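Local coordinates for protein carbamate kinase (Aeropyrum pernix, PDB 2E9Y) that probably catalyses the reversible transfer of a phosphoryl group between ATP and carbamate, at residues Ala256-Leu261 against Thr311-Gly316; Pro239-Asn244 against Ala293-Leu298; Pro57-Leu62 against Ile80-Thr85; Arg163-Pro168 against Glu211-Lys216; Ala30-Ala35 against Leu91-Ser96. All coordinates share one frame; numbering follows the deposited sequence.

Contact 1: residues Ala256-Leu261 against Thr311-Gly316; sequences AAASEL and TVVMLG
Ser259 N donates to OXT of Gly316 at 2.8 Å, tying the C-terminal carboxylate to the first turn of helix 258-266 at an edge of the main sheet of the amino acid kinase fold. Ser259 OG, placed between its own N and carbonyl carbon (chi1 63°), turns to the same carboxylate, but its spacing to Gly316 O is too short to be taken at face value. A carboxylate at the start of a helix would be expected to gain from the helix dipole.

Ahead of this end the two strands run parallel. Ala256 N bonds Val312 O, Met314 N returns to Ala256 O at 2.9 Å, and Ala258 N takes Met314 O, so the pairing carries on into Ala258, just past the N-cap residue Ala257. The CA-H of Val313 also points at Ala256 O.

Val313 joins strand to helix through its two methyls: CG1 lies 3.8 Å from Ala258 CB, and CG2 touches Leu261 CD1 at 3.6 Å, the two side chains slanting across each other. Ala282 and Val286 of helix 275-289 pack on Val313 as well. On the other face of the sheet, Met314 bends at chi3 (-81°), bringing its CE within 3.6 Å of Ala256 N.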
# COMPACT_ATOMS: atom_id res chain seq x y z
N ALA A 256 -16.84 10.06 -31.90
CA ALA A 256 -15.81 10.06 -32.92
C ALA A 256 -15.25 8.67 -33.12
O ALA A 256 -15.04 7.93 -32.16
CB ALA A 256 -14.69 11.02 -32.53
N ALA A 257 -15.03 8.30 -34.38
CA ALA A 257 -14.48 6.99 -34.70
C ALA A 257 -13.01 7.00 -34.29
O ALA A 257 -12.31 7.99 -34.49
CB ALA A 257 -14.61 6.71 -36.19
N ALA A 258 -12.56 5.90 -33.70
CA ALA A 258 -11.17 5.78 -33.27
C ALA A 258 -10.22 6.09 -34.42
O ALA A 258 -9.18 6.71 -34.22
CB ALA A 258 -10.90 4.38 -32.72
N SER A 259 -10.58 5.65 -35.62
CA SER A 259 -9.75 5.88 -36.80
C SER A 259 -9.59 7.37 -37.07
O SER A 259 -8.54 7.82 -37.52
CB SER A 259 -10.35 5.19 -38.03
OG SER A 259 -11.62 5.74 -38.34
N GLU A 260 -10.65 8.13 -36.82
CA GLU A 260 -10.60 9.57 -37.04
C GLU A 260 -9.76 10.26 -35.97
O GLU A 260 -8.97 11.15 -36.27
CB GLU A 260 -12.01 10.15 -37.07
CG GLU A 260 -12.74 9.84 -38.36
CD GLU A 260 -12.07 10.48 -39.57
OE1 GLU A 260 -12.16 11.71 -39.72
OE2 GLU A 260 -11.45 9.74 -40.36
N LEU A 261 -9.93 9.85 -34.72
CA LEU A 261 -9.16 10.45 -33.64
C LEU A 261 -7.68 10.14 -33.80
O LEU A 261 -6.82 10.95 -33.45
CB LEU A 261 -9.64 9.95 -32.27
CG LEU A 261 -11.00 10.47 -31.78
CD1 LEU A 261 -11.21 10.01 -30.35
CD2 LEU A 261 -11.04 11.99 -31.86
N THR A 311 -16.96 12.37 -24.68
CA THR A 311 -16.66 11.93 -26.04
C THR A 311 -16.64 10.41 -26.14
O THR A 311 -15.81 9.75 -25.51
CB THR A 311 -15.29 12.46 -26.51
OG1 THR A 311 -15.30 13.89 -26.45
CG2 THR A 311 -15.00 12.01 -27.93
N VAL A 312 -17.55 9.85 -26.93
CA VAL A 312 -17.60 8.41 -27.12
C VAL A 312 -16.72 8.04 -28.32
O VAL A 312 -16.96 8.50 -29.44
CB VAL A 312 -19.04 7.93 -27.38
CG1 VAL A 312 -19.05 6.41 -27.53
CG2 VAL A 312 -19.95 8.36 -26.25
N VAL A 313 -15.71 7.22 -28.07
CA VAL A 313 -14.80 6.77 -29.12
C VAL A 313 -15.38 5.46 -29.63
O VAL A 313 -15.42 4.46 -28.91
CB VAL A 313 -13.37 6.56 -28.57
CG1 VAL A 313 -12.45 6.11 -29.68
CG2 VAL A 313 -12.86 7.87 -27.95
N MET A 314 -15.83 5.48 -30.89
CA MET A 314 -16.46 4.31 -31.50
C MET A 314 -15.56 3.49 -32.41
O MET A 314 -14.52 3.96 -32.87
CB MET A 314 -17.69 4.78 -32.30
CG MET A 314 -18.57 5.77 -31.55
SD MET A 314 -19.91 6.43 -32.55
CE MET A 314 -19.05 7.72 -33.47
N LEU A 315 -15.98 2.26 -32.68
CA LEU A 315 -15.23 1.33 -33.52
C LEU A 315 -15.15 1.83 -34.97
O LEU A 315 -16.01 2.55 -35.46
CB LEU A 315 -15.93 -0.03 -33.48
CG LEU A 315 -14.94 -1.20 -33.46
CD1 LEU A 315 -15.65 -2.56 -33.47
CD2 LEU A 315 -13.99 -1.20 -34.66
N GLY A 316 -14.05 1.44 -35.64
CA GLY A 316 -13.88 1.86 -37.03
C GLY A 316 -13.17 3.21 -37.13
O GLY A 316 -13.28 3.93 -38.12
OXT GLY A 316 -12.46 3.64 -36.23

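Contact 2: residues Pro239-Asn244 against Ala293-Leu298; sequences PGVAVN and AVIGSL
Polar contact between Pro239 and Ser297 is made through one water, which donates to Pro239 O at 2.9 Å and accepts from Ser297 N at 2.8 Å. The two segments run in nearly opposite directions where they touch, yet their amides do not pair directly, and the water links the Pro239 carbonyl to the Ser297 amide. Ser297 OG is turned to its own strand end, where it makes a weak bond to Glu299 N.

A second, softer polar contact comes from Gly240. Its CA approaches Ile295 O at 3.4 Å with a rather bent C-H...O angle of 125°. That oxygen already receives the backbone N of Thr311 from the adjoining strand, so the glycine adds to an acceptor whose main partner lies elsewhere. The Gly240 backbone, at phi 156° and psi -143°, has a conformation that suits glycine, and its CA comes within 4.3 Å of Gly296 CA.

The apolar part is carried by Val241 and Ile295. Val241 CG2 lies 3.7 Å from Ile295 CD1 and 4.1 Å from Ile295 CB, the two side chains meeting at a slant. Val279 and Phe270 press on the valine, Ala282 and Ile234 on the isoleucine, while Val241 N is bound by Thr311 OG1.

The segment 239-241 belongs to the loop following strand 231-236, which in relatives of the amino acid kinase family lies beside the nucleotide site. With a water, one C-H...O contact and a few methyls between them, loop and strand are joined by shape more than by strong bonds.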
# COMPACT_ATOMS: atom_id res chain seq x y z
N PRO A 239 -15.07 18.42 -20.37
CA PRO A 239 -16.21 17.67 -20.90
C PRO A 239 -15.89 16.53 -21.87
O PRO A 239 -16.76 15.73 -22.19
CB PRO A 239 -17.07 18.76 -21.54
CG PRO A 239 -16.07 19.78 -21.96
CD PRO A 239 -15.15 19.84 -20.77
N GLY A 240 -14.65 16.46 -22.34
CA GLY A 240 -14.28 15.39 -23.25
C GLY A 240 -13.09 15.73 -24.13
O GLY A 240 -12.15 16.38 -23.68
N VAL A 241 -13.14 15.28 -25.37
CA VAL A 241 -12.07 15.55 -26.32
C VAL A 241 -12.50 16.69 -27.23
O VAL A 241 -13.66 16.75 -27.65
CB VAL A 241 -11.76 14.31 -27.19
CG1 VAL A 241 -10.58 14.60 -28.11
CG2 VAL A 241 -11.46 13.11 -26.31
N ALA A 242 -11.58 17.59 -27.53
CA ALA A 242 -11.89 18.71 -28.40
C ALA A 242 -10.80 18.96 -29.43
O ALA A 242 -9.62 18.80 -29.14
CB ALA A 242 -12.11 19.97 -27.56
N VAL A 243 -11.21 19.33 -30.64
CA VAL A 243 -10.26 19.65 -31.69
C VAL A 243 -10.13 21.17 -31.61
O VAL A 243 -11.09 21.85 -31.26
CB VAL A 243 -10.80 19.25 -33.09
CG1 VAL A 243 -10.86 17.73 -33.20
CG2 VAL A 243 -12.17 19.85 -33.31
N ASN A 244 -8.95 21.69 -31.92
CA ASN A 244 -8.72 23.14 -31.82
C ASN A 244 -8.99 23.57 -30.39
O ASN A 244 -9.46 24.68 -30.13
CB ASN A 244 -9.66 23.89 -32.77
CG ASN A 244 -9.15 23.90 -34.20
OD1 ASN A 244 -8.77 22.86 -34.74
ND2 ASN A 244 -9.14 25.07 -34.82
N ALA A 293 -15.24 3.35 -25.89
CA ALA A 293 -14.51 3.92 -24.76
C ALA A 293 -15.04 5.34 -24.68
O ALA A 293 -15.45 5.90 -25.69
CB ALA A 293 -13.01 3.93 -25.04
N VAL A 294 -15.06 5.92 -23.49
CA VAL A 294 -15.56 7.28 -23.37
C VAL A 294 -14.66 8.14 -22.49
O VAL A 294 -14.11 7.68 -21.49
CB VAL A 294 -17.01 7.28 -22.81
CG1 VAL A 294 -17.05 6.62 -21.44
CG2 VAL A 294 -17.54 8.70 -22.76
N ILE A 295 -14.48 9.40 -22.90
CA ILE A 295 -13.66 10.35 -22.17
C ILE A 295 -14.56 11.52 -21.78
O ILE A 295 -15.15 12.17 -22.65
CB ILE A 295 -12.50 10.87 -23.03
CG1 ILE A 295 -11.57 9.71 -23.41
CG2 ILE A 295 -11.72 11.94 -22.27
CD1 ILE A 295 -10.52 10.06 -24.44
N GLY A 296 -14.67 11.77 -20.48
CA GLY A 296 -15.52 12.86 -20.04
C GLY A 296 -15.13 13.49 -18.72
O GLY A 296 -14.05 13.22 -18.19
N SER A 297 -16.02 14.32 -18.20
CA SER A 297 -15.82 15.03 -16.94
C SER A 297 -16.21 14.20 -15.72
O SER A 297 -17.19 13.47 -15.75
CB SER A 297 -16.64 16.33 -16.97
OG SER A 297 -16.52 17.05 -15.76
N LEU A 298 -15.43 14.33 -14.65
CA LEU A 298 -15.72 13.61 -13.41
C LEU A 298 -17.10 14.02 -12.92
O LEU A 298 -17.89 13.19 -12.47
CB LEU A 298 -14.68 13.94 -12.33
CG LEU A 298 -14.97 13.48 -10.90
CD1 LEU A 298 -15.08 11.97 -10.84
CD2 LEU A 298 -13.86 13.98 -9.97
O HOH W 1 -18.26 14.87 -19.86

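Contact 3: residues Pro57-Leu62 against Ile80-Thr85; sequences PQVGYL and IATAMT
Leu62 reaches from helix 56-67 across to helix 78-103, starting with its CB at 4.4 Å from Ala81 CB. With chi1 at -67° and CD1 anti to CA, the side chain carries CD1 to the surface of the other helix. There CD1 settles among three groups: Ala81 O at 3.6 Å, Met84 CB at 3.7 Å, and the methyl CG2 of Thr85, also at 3.7 Å.

That threonine methyl is shared. CG2 touches Leu62 and extends to Val59 N and to the CB atoms of Gln58 and Val59. Beside it, Val59 CG2 packs 3.8 Å from Ala81 CB and runs next to Thr82 OG1, the two side chains pointing the same way. The axes approach to 9.1 Å and their N-to-C directions are 128° apart; Ala81, whose CA is the one nearest to Val59 CA, probably helps the backbones to approach.

Trp88, one turn on from Met84, also covers Leu62, and Trp88 of the second subunit packs on Met84, so the helix pair forms part of the dimer interface.

The hydroxyls spend their hydrogen bonds elsewhere. Thr85 OG1 donates to Thr82 O at 2.6 Å and is also bonded to Asn55 ND2, whereas Thr82 OG1 is bonded to Leu78 O. What the two helices offer one another is therefore chiefly carbon, and their hold is that of close hydrophobic packing.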
# COMPACT_ATOMS: atom_id res chain seq x y z
N PRO A 57 1.35 14.26 -8.04
CA PRO A 57 1.72 15.09 -6.90
C PRO A 57 2.17 14.27 -5.69
O PRO A 57 3.09 14.66 -4.97
CB PRO A 57 0.45 15.88 -6.61
CG PRO A 57 -0.25 15.93 -7.94
CD PRO A 57 -0.04 14.54 -8.47
N GLN A 58 1.51 13.14 -5.49
CA GLN A 58 1.81 12.27 -4.36
C GLN A 58 3.18 11.61 -4.43
O GLN A 58 3.93 11.63 -3.45
CB GLN A 58 0.72 11.19 -4.22
CG GLN A 58 -0.67 11.76 -3.90
CD GLN A 58 -1.39 12.34 -5.12
OE1 GLN A 58 -1.01 12.06 -6.26
NE2 GLN A 58 -2.40 13.16 -4.88
N VAL A 59 3.51 11.01 -5.57
CA VAL A 59 4.81 10.36 -5.69
C VAL A 59 5.90 11.43 -5.70
O VAL A 59 7.02 11.21 -5.23
CB VAL A 59 4.86 9.45 -6.96
CG1 VAL A 59 5.06 10.28 -8.22
CG2 VAL A 59 5.96 8.41 -6.80
N GLY A 60 5.56 12.62 -6.20
CA GLY A 60 6.54 13.70 -6.21
C GLY A 60 6.83 14.15 -4.79
O GLY A 60 7.99 14.40 -4.43
N TYR A 61 5.78 14.24 -3.98
CA TYR A 61 5.90 14.63 -2.58
C TYR A 61 6.81 13.65 -1.84
O TYR A 61 7.72 14.05 -1.11
CB TYR A 61 4.52 14.65 -1.91
CG TYR A 61 4.55 14.75 -0.40
CD1 TYR A 61 4.82 15.97 0.23
CD2 TYR A 61 4.29 13.64 0.40
CE1 TYR A 61 4.85 16.06 1.63
CE2 TYR A 61 4.32 13.72 1.79
CZ TYR A 61 4.59 14.94 2.40
OH TYR A 61 4.59 15.02 3.77
N LEU A 62 6.56 12.35 -2.02
CA LEU A 62 7.38 11.34 -1.36
C LEU A 62 8.84 11.43 -1.79
O LEU A 62 9.74 11.32 -0.96
CB LEU A 62 6.84 9.94 -1.67
CG LEU A 62 5.46 9.67 -1.06
CD1 LEU A 62 4.99 8.27 -1.45
CD2 LEU A 62 5.55 9.78 0.47
N ILE A 80 9.13 1.92 -4.94
CA ILE A 80 8.62 1.77 -3.58
C ILE A 80 7.73 2.99 -3.30
O ILE A 80 6.68 2.88 -2.66
CB ILE A 80 9.77 1.71 -2.54
CG1 ILE A 80 10.47 0.35 -2.63
CG2 ILE A 80 9.23 1.93 -1.13
CD1 ILE A 80 9.55 -0.83 -2.43
N ALA A 81 8.15 4.16 -3.78
CA ALA A 81 7.36 5.37 -3.60
C ALA A 81 6.01 5.17 -4.30
O ALA A 81 4.96 5.50 -3.74
CB ALA A 81 8.09 6.58 -4.19
N THR A 82 6.04 4.61 -5.50
CA THR A 82 4.80 4.37 -6.23
C THR A 82 3.90 3.41 -5.44
O THR A 82 2.69 3.65 -5.33
CB THR A 82 5.08 3.78 -7.63
OG1 THR A 82 5.71 4.77 -8.44
CG2 THR A 82 3.78 3.34 -8.30
N ALA A 83 4.47 2.34 -4.91
CA ALA A 83 3.67 1.38 -4.13
C ALA A 83 3.03 2.11 -2.95
O ALA A 83 1.85 1.90 -2.63
CB ALA A 83 4.55 0.24 -3.62
N MET A 84 3.81 2.96 -2.29
CA MET A 84 3.30 3.74 -1.17
C MET A 84 2.07 4.56 -1.58
O MET A 84 1.08 4.64 -0.87
CB MET A 84 4.41 4.67 -0.70
CG MET A 84 5.46 3.95 0.16
SD MET A 84 6.68 5.08 0.84
CE MET A 84 7.85 3.85 1.42
N THR A 85 2.14 5.20 -2.75
CA THR A 85 1.01 6.02 -3.20
C THR A 85 -0.23 5.18 -3.47
O THR A 85 -1.35 5.69 -3.39
CB THR A 85 1.34 6.86 -4.47
OG1 THR A 85 1.56 6.01 -5.60
CG2 THR A 85 2.56 7.73 -4.23

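Contact 4: residues Arg163-Pro168 against Glu211-Lys216; sequences RVVPSP and EAVVDK
Arg163 and Glu211 meet because the arginine leaves its strand with CG anti to the backbone N (chi1 178°) and stays extended to NE, while the glutamate swings its CG beside its own N (chi1 -79°) and runs on nearly straight. The result is an end-on, two-pronged salt bridge between strand 161-165, in the small four-stranded antiparallel sheet, and the loop leading to helix 216-226. NH2 holds OE1 at 2.8 Å and NH1 holds OE2 at 3.1 Å. Both oxygens lie in the guanidinium plane but are met from above the carboxylate, the two planes being 62° apart. Val165 CG1 lies over one guanidinium face, Trp151 adds a cation-pi contact, and Glu211 OE2 is also bonded to Leu78 N, which probably helps to fix the carboxylate.

Farther along, the backbones come together. Val213 N donates to Pro166 O at 2.9 Å, nearly along the C=O axis, and the CA-H of Ser167 approaches Val213 O at 3.0 Å. Two proline rings close around Ala212: its CB packs 4.0 Å from Pro166 CB and 3.9 Å from Pro168 CD.

At the far end Asp215 caps the following helix, OD1 bonding Leu218 N. Its own backbone N donates to a water at 2.8 Å, and that water donates in turn to Pro168 O.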
# COMPACT_ATOMS: atom_id res chain seq x y z
N ARG A 163 15.25 15.46 -11.90
CA ARG A 163 15.62 14.10 -12.26
C ARG A 163 14.50 13.66 -13.18
O ARG A 163 13.33 13.92 -12.90
CB ARG A 163 15.64 13.16 -11.05
CG ARG A 163 15.97 11.72 -11.45
CD ARG A 163 15.58 10.69 -10.40
NE ARG A 163 15.99 9.35 -10.81
CZ ARG A 163 15.75 8.24 -10.12
NH1 ARG A 163 15.10 8.28 -8.97
NH2 ARG A 163 16.18 7.07 -10.59
N VAL A 164 14.84 13.03 -14.30
CA VAL A 164 13.83 12.54 -15.22
C VAL A 164 13.97 11.02 -15.27
O VAL A 164 15.08 10.49 -15.25
CB VAL A 164 14.01 13.13 -16.65
CG1 VAL A 164 13.54 14.59 -16.68
CG2 VAL A 164 15.46 13.04 -17.08
N VAL A 165 12.84 10.33 -15.30
CA VAL A 165 12.83 8.88 -15.34
C VAL A 165 12.00 8.41 -16.52
O VAL A 165 11.18 9.16 -17.06
CB VAL A 165 12.24 8.27 -14.05
CG1 VAL A 165 13.09 8.67 -12.85
CG2 VAL A 165 10.81 8.72 -13.87
N PRO A 166 12.22 7.16 -16.96
CA PRO A 166 11.49 6.57 -18.08
C PRO A 166 9.99 6.42 -17.85
O PRO A 166 9.54 6.19 -16.72
CB PRO A 166 12.14 5.20 -18.25
CG PRO A 166 13.52 5.40 -17.73
CD PRO A 166 13.28 6.25 -16.50
N SER A 167 9.22 6.55 -18.92
CA SER A 167 7.77 6.37 -18.86
C SER A 167 7.45 5.41 -20.00
O SER A 167 6.86 5.80 -21.01
CB SER A 167 7.02 7.69 -19.05
OG SER A 167 5.62 7.47 -19.00
N PRO A 168 7.85 4.14 -19.85
CA PRO A 168 7.63 3.09 -20.85
C PRO A 168 6.16 2.72 -21.00
O PRO A 168 5.36 2.94 -20.10
CB PRO A 168 8.45 1.93 -20.31
CG PRO A 168 8.36 2.11 -18.84
CD PRO A 168 8.54 3.60 -18.66
N GLU A 211 12.94 1.74 -11.74
CA GLU A 211 12.57 3.12 -11.45
C GLU A 211 12.07 3.77 -12.72
O GLU A 211 12.85 4.17 -13.59
CB GLU A 211 13.75 3.90 -10.87
CG GLU A 211 14.00 3.62 -9.40
CD GLU A 211 14.92 4.64 -8.76
OE1 GLU A 211 16.11 4.66 -9.12
OE2 GLU A 211 14.44 5.42 -7.91
N ALA A 212 10.75 3.85 -12.83
CA ALA A 212 10.11 4.45 -13.99
C ALA A 212 8.66 4.67 -13.61
O ALA A 212 8.20 4.21 -12.57
CB ALA A 212 10.20 3.50 -15.18
N VAL A 213 7.94 5.40 -14.45
CA VAL A 213 6.52 5.63 -14.21
C VAL A 213 5.78 5.13 -15.45
O VAL A 213 6.35 5.05 -16.53
CB VAL A 213 6.20 7.12 -13.97
CG1 VAL A 213 6.89 7.59 -12.70
CG2 VAL A 213 6.65 7.96 -15.16
N VAL A 214 4.52 4.77 -15.27
CA VAL A 214 3.71 4.29 -16.38
C VAL A 214 2.47 5.18 -16.44
O VAL A 214 1.86 5.46 -15.42
CB VAL A 214 3.30 2.82 -16.16
CG1 VAL A 214 2.35 2.36 -17.26
CG2 VAL A 214 4.54 1.95 -16.12
N ASP A 215 2.11 5.62 -17.65
CA ASP A 215 0.94 6.47 -17.83
C ASP A 215 -0.29 5.74 -17.31
O ASP A 215 -0.58 4.61 -17.73
CB ASP A 215 0.76 6.81 -19.31
CG ASP A 215 -0.36 7.79 -19.55
OD1 ASP A 215 -1.53 7.35 -19.60
OD2 ASP A 215 -0.08 9.00 -19.67
N LYS A 216 -1.02 6.37 -16.40
CA LYS A 216 -2.19 5.73 -15.81
C LYS A 216 -3.32 5.46 -16.80
O LYS A 216 -4.10 4.52 -16.62
CB LYS A 216 -2.73 6.56 -14.64
CG LYS A 216 -3.24 7.94 -15.01
CD LYS A 216 -4.73 7.92 -15.30
CE LYS A 216 -5.30 9.33 -15.37
NZ LYS A 216 -6.77 9.30 -15.58
O HOH W 2 3.54 4.84 -19.95

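Contact 5: residues Ala30-Ala35 against Leu91-Ser96; sequences AAVKRA and LLLKHS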
# COMPACT_ATOMS: atom_id res chain seq x y z
N ALA A 30 -11.27 15.95 1.04
CA ALA A 30 -12.41 16.69 0.49
C ALA A 30 -12.64 16.34 -0.98
O ALA A 30 -13.78 16.20 -1.42
CB ALA A 30 -12.18 18.19 0.65
N ALA A 31 -11.56 16.22 -1.73
CA ALA A 31 -11.65 15.87 -3.15
C ALA A 31 -12.17 14.45 -3.29
O ALA A 31 -13.06 14.18 -4.11
CB ALA A 31 -10.28 16.00 -3.81
N VAL A 32 -11.62 13.54 -2.50
CA VAL A 32 -12.03 12.14 -2.57
C VAL A 32 -13.50 11.96 -2.17
O VAL A 32 -14.21 11.12 -2.70
CB VAL A 32 -11.13 11.34 -1.62
CG1 VAL A 32 -11.83 10.04 -1.22
CG2 VAL A 32 -9.82 11.01 -2.30
N LYS A 33 -13.98 12.77 -1.23
CA LYS A 33 -15.37 12.69 -0.82
C LYS A 33 -16.25 13.00 -2.03
O LYS A 33 -17.23 12.29 -2.28
CB LYS A 33 -15.66 13.70 0.30
CG LYS A 33 -17.10 13.65 0.80
CD LYS A 33 -17.33 14.63 1.96
CE LYS A 33 -18.77 14.57 2.46
NZ LYS A 33 -19.12 13.23 3.02
N ARG A 34 -15.90 14.05 -2.76
CA ARG A 34 -16.66 14.42 -3.95
C ARG A 34 -16.65 13.29 -4.98
O ARG A 34 -17.68 12.93 -5.53
CB ARG A 34 -16.08 15.69 -4.59
CG ARG A 34 -16.27 16.96 -3.76
CD ARG A 34 -16.03 18.22 -4.59
NE ARG A 34 -14.63 18.41 -4.95
CZ ARG A 34 -13.69 18.85 -4.10
NH1 ARG A 34 -14.01 19.14 -2.85
NH2 ARG A 34 -12.44 18.99 -4.52
N ALA A 35 -15.47 12.72 -5.22
CA ALA A 35 -15.33 11.64 -6.18
C ALA A 35 -16.08 10.38 -5.76
O ALA A 35 -16.69 9.70 -6.60
CB ALA A 35 -13.86 11.32 -6.41
N LEU A 91 -6.35 4.00 0.02
CA LEU A 91 -7.06 4.00 1.29
C LEU A 91 -8.04 5.17 1.36
O LEU A 91 -9.17 5.02 1.84
CB LEU A 91 -6.07 4.09 2.46
CG LEU A 91 -6.76 4.24 3.83
CD1 LEU A 91 -7.66 3.04 4.08
CD2 LEU A 91 -5.71 4.37 4.93
N LEU A 92 -7.62 6.34 0.89
CA LEU A 92 -8.49 7.51 0.90
C LEU A 92 -9.79 7.23 0.13
O LEU A 92 -10.88 7.51 0.62
CB LEU A 92 -7.77 8.73 0.32
CG LEU A 92 -6.67 9.33 1.21
CD1 LEU A 92 -5.98 10.46 0.47
CD2 LEU A 92 -7.28 9.84 2.51
N LEU A 93 -9.65 6.68 -1.08
CA LEU A 93 -10.81 6.36 -1.92
C LEU A 93 -11.64 5.24 -1.29
O LEU A 93 -12.86 5.32 -1.23
CB LEU A 93 -10.34 5.93 -3.32
CG LEU A 93 -9.74 7.03 -4.20
CD1 LEU A 93 -9.06 6.41 -5.42
CD2 LEU A 93 -10.83 8.00 -4.62
N LYS A 94 -10.95 4.20 -0.82
CA LYS A 94 -11.60 3.06 -0.18
C LYS A 94 -12.44 3.46 1.03
O LYS A 94 -13.62 3.09 1.13
CB LYS A 94 -10.53 2.05 0.26
CG LYS A 94 -10.99 1.03 1.29
CD LYS A 94 -9.78 0.25 1.83
CE LYS A 94 -10.17 -0.71 2.97
NZ LYS A 94 -11.09 -1.79 2.53
N HIS A 95 -11.84 4.20 1.94
CA HIS A 95 -12.54 4.62 3.16
C HIS A 95 -13.74 5.52 2.86
O HIS A 95 -14.82 5.34 3.42
CB HIS A 95 -11.57 5.36 4.08
CG HIS A 95 -11.99 5.36 5.52
ND1 HIS A 95 -11.81 4.27 6.35
CD2 HIS A 95 -12.60 6.31 6.27
CE1 HIS A 95 -12.28 4.55 7.55
NE2 HIS A 95 -12.77 5.78 7.53
N SER A 96 -13.55 6.47 1.96
CA SER A 96 -14.61 7.41 1.59
C SER A 96 -15.77 6.74 0.85
O SER A 96 -16.94 7.01 1.12
CB SER A 96 -14.04 8.54 0.74
OG SER A 96 -15.03 9.51 0.44
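Val32 carries most of this helix-helix contact, and both its methyls touch helix 78-103. CG1, anti to the backbone N, pushes between Leu92 O and Ser96 CB, each 3.3 Å away; the carbon pair is tighter than usual van der Waals contact. The torsion of 158° falls some way short of a full anti position, consistent with crowding. CG2 meets Leu93 CD2 at 3.9 Å and Leu92 CB at 4.0 Å; the valine and Leu92 side chains cross at about a right angle. Ser96 OG approaches Lys33 CA at 3.4 Å.

The next shell adds modest polar links. Ser36 OG is bonded to Val32 O and weakly to Ser96 OG, giving the serine on helix 78-103 a partner on the other helix. Ile16 packs on both Val32 and Leu93, and Gln28 and Thr29 cover Leu92.

The axes of helices 25-44 and 78-103 approach to 9.1 Å and cross at -52°. Helix 78-103 thus has helices 25-44 and 13-16 against this flank, while His95 NE2 bonds Leu207 O and Lys94 NZ forms a salt bridge with Asp175, both of the second subunit.

In the fold
Contacts 1 and 2 adjoin in one sheet, where strands 311-314 and 293-297 run antiparallel and Val313 N lies 2.7 Å from Ala293 O, a probable hydrogen bond; their centres are about 12 Å apart. Contacts 3 and 5 both use helix 78-103, with centres about 17 Å apart, and both touch the second subunit. Contact 4 lies about 12 Å from contact 3, centre to centre, and is also tied to the start of that helix. Contacts 1 and 3 stand on opposite sides of the chain's centre, with centres about 34 Å apart. In family relatives the substrates bind at the C-terminal edge of the main sheet, and contact 2 probably borders the nucleotide side.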